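Glucoamylase (Thermoanaerobacterium thermosaccharolyticum, PDB 1LF6) hydrolyses terminal alpha-1,4-linked glucose residues one after another from the non-reducing ends of glucan chains, releasing beta-D-glucose. Local coordinates at residues Leu556-Val559 and Asp560-Lys564. Numbering follows the deposited sequence.
Sequences LKVV and DSTIK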
loop_
_atom_site.group_PDB
_atom_site.type_symbol
_atom_site.label_atom_id
_atom_site.label_comp_id
_atom_site.label_asym_id
_atom_site.label_seq_id
_atom_site.Cartn_x
_atom_site.Cartn_y
_atom_site.Cartn_z
ATOM N N LEU A 556 -12.950 -12.211 24.068
ATOM C CA LEU A 556 -13.098 -12.951 22.824
ATOM C C LEU A 556 -14.575 -13.269 22.557
ATOM O O LEU A 556 -15.052 -13.154 21.426
ATOM C CB LEU A 556 -12.285 -14.245 22.916
ATOM C CG LEU A 556 -11.156 -14.532 21.923
ATOM C CD1 LEU A 556 -10.348 -13.289 21.636
ATOM C CD2 LEU A 556 -10.264 -15.629 22.500
ATOM N N LYS A 557 -15.294 -13.671 23.606
ATOM C CA LYS A 557 -16.711 -14.007 23.478
ATOM C C LYS A 557 -17.528 -12.816 23.004
ATOM O O LYS A 557 -18.384 -12.951 22.133
ATOM C CB LYS A 557 -17.283 -14.488 24.814
ATOM C CG LYS A 557 -16.610 -15.717 25.392
ATOM C CD LYS A 557 -17.391 -16.237 26.596
ATOM C CE LYS A 557 -16.613 -17.302 27.345
ATOM N NZ LYS A 557 -15.383 -16.740 27.978
ATOM N N VAL A 558 -17.266 -11.651 23.586
ATOM C CA VAL A 558 -17.988 -10.444 23.217
ATOM C C VAL A 558 -17.610 -9.976 21.815
ATOM O O VAL A 558 -18.469 -9.548 21.035
ATOM C CB VAL A 558 -17.712 -9.313 24.233
ATOM C CG1 VAL A 558 -18.407 -8.042 23.804
ATOM C CG2 VAL A 558 -18.193 -9.735 25.615
ATOM N N VAL A 559 -16.322 -10.050 21.495
ATOM C CA VAL A 559 -15.852 -9.645 20.180
ATOM C C VAL A 559 -16.460 -10.513 19.075
ATOM O O VAL A 559 -16.947 -9.992 18.074
ATOM C CB VAL A 559 -14.313 -9.718 20.098
ATOM C CG1 VAL A 559 -13.855 -9.611 18.655
ATOM C CG2 VAL A 559 -13.709 -8.591 20.927
ATOM N N ASP A 560 -16.434 -11.831 19.251
ATOM C CA ASP A 560 -16.987 -12.715 18.233
ATOM C C ASP A 560 -18.510 -12.641 18.124
ATOM O O ASP A 560 -19.079 -12.925 17.068
ATOM C CB ASP A 560 -16.548 -14.160 18.481
ATOM C CG ASP A 560 -15.061 -14.362 18.223
ATOM O OD1 ASP A 560 -14.451 -13.469 17.596
ATOM O OD2 ASP A 560 -14.515 -15.407 18.628
ATOM N N SER A 561 -19.170 -12.246 19.207
ATOM C CA SER A 561 -20.626 -12.134 19.201
ATOM C C SER A 561 -21.083 -10.822 18.578
ATOM O O SER A 561 -22.219 -10.702 18.139
ATOM C CB SER A 561 -21.178 -12.209 20.628
ATOM O OG SER A 561 -20.850 -13.447 21.225
ATOM N N THR A 562 -20.193 -9.838 18.520
ATOM C CA THR A 562 -20.583 -8.539 17.992
ATOM C C THR A 562 -19.923 -8.067 16.700
ATOM O O THR A 562 -20.563 -7.397 15.892
ATOM C CB THR A 562 -20.363 -7.442 19.062
ATOM O OG1 THR A 562 -18.962 -7.298 19.318
ATOM C CG2 THR A 562 -21.048 -7.825 20.360
ATOM N N ILE A 563 -18.655 -8.406 16.492
ATOM C CA ILE A 563 -17.977 -7.925 15.296
ATOM C C ILE A 563 -17.223 -8.965 14.482
ATOM O O ILE A 563 -16.260 -8.641 13.778
ATOM C CB ILE A 563 -17.020 -6.758 15.646
ATOM C CG1 ILE A 563 -16.033 -7.197 16.728
ATOM C CG2 ILE A 563 -17.833 -5.550 16.135
ATOM C CD1 ILE A 563 -15.005 -6.136 17.094
ATOM N N LYS A 564 -17.653 -10.215 14.587
ATOM C CA LYS A 564 -17.052 -11.287 13.808
ATOM C C LYS A 564 -18.034 -11.624 12.692
ATOM O O LYS A 564 -19.248 -11.617 12.902
ATOM C CB LYS A 564 -16.817 -12.535 14.663
ATOM C CG LYS A 564 -16.286 -13.715 13.853
ATOM C CD LYS A 564 -16.176 -14.993 14.665
ATOM C CE LYS A 564 -15.655 -16.125 13.778
ATOM N NZ LYS A 564 -15.611 -17.439 14.471
#
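S561 and T562 each turn a hydroxyl back onto a main-chain carbonyl one turn earlier, at the C-terminal end of helix 550-562. This helix lies in the glycoside hydrolase family 15 part of the chain, the (alpha/alpha) barrel region, and leads into strand 564-567.

Both hydroxyls bond to carbonyl oxygens of the preceding turn. S561 OG donates to K557 O at 2.7 Å. The S561 amide donates to the same oxygen, and the two donors come from opposite faces of the carbonyl plane. T562 OG1 donates to V558 O at 2.9 Å. In T562, OG1 sits between the backbone N and the carbonyl carbon (chi1 67°), which turns the hydroxyl back along the helix. The T562 amide bonds only weakly to V558 O and also bonds to V559 O.

The main chain adds its own bonds. D560 N to L556 O is a nearly straight helical bond of 2.9 Å (168°). V559 O takes two amides. I563 N bonds to V559 O almost straight at 2.8 Å. T562 N reaches V559 O at 3.3 Å from above the carbonyl plane. I563 is the first residue to leave helical backbone angles, and its backbone also bonds to Y574.

D560 carries the charged contact. Its OD1 forms a salt bridge with R606 NH1 and accepts a hydrogen bond from W573 NE1. These bonds join the helix end to helix 600-612 and strand 570-573.

Apolar packing completes the turn. L556, one turn before D560, packs on R606 and Y609 of helix 600-612. V559 touches W573 of strand 570-573. The side chain of I563 is about 12 Å from that of E435, the probable proton acceptor. V559 and I563 are buried, four residues apart, and their side chains cross obliquely. I563 CG1 meets V559 CG1 at 3.8 Å, and I563 CD1 lies 4.0 Å from the same V559 methyl.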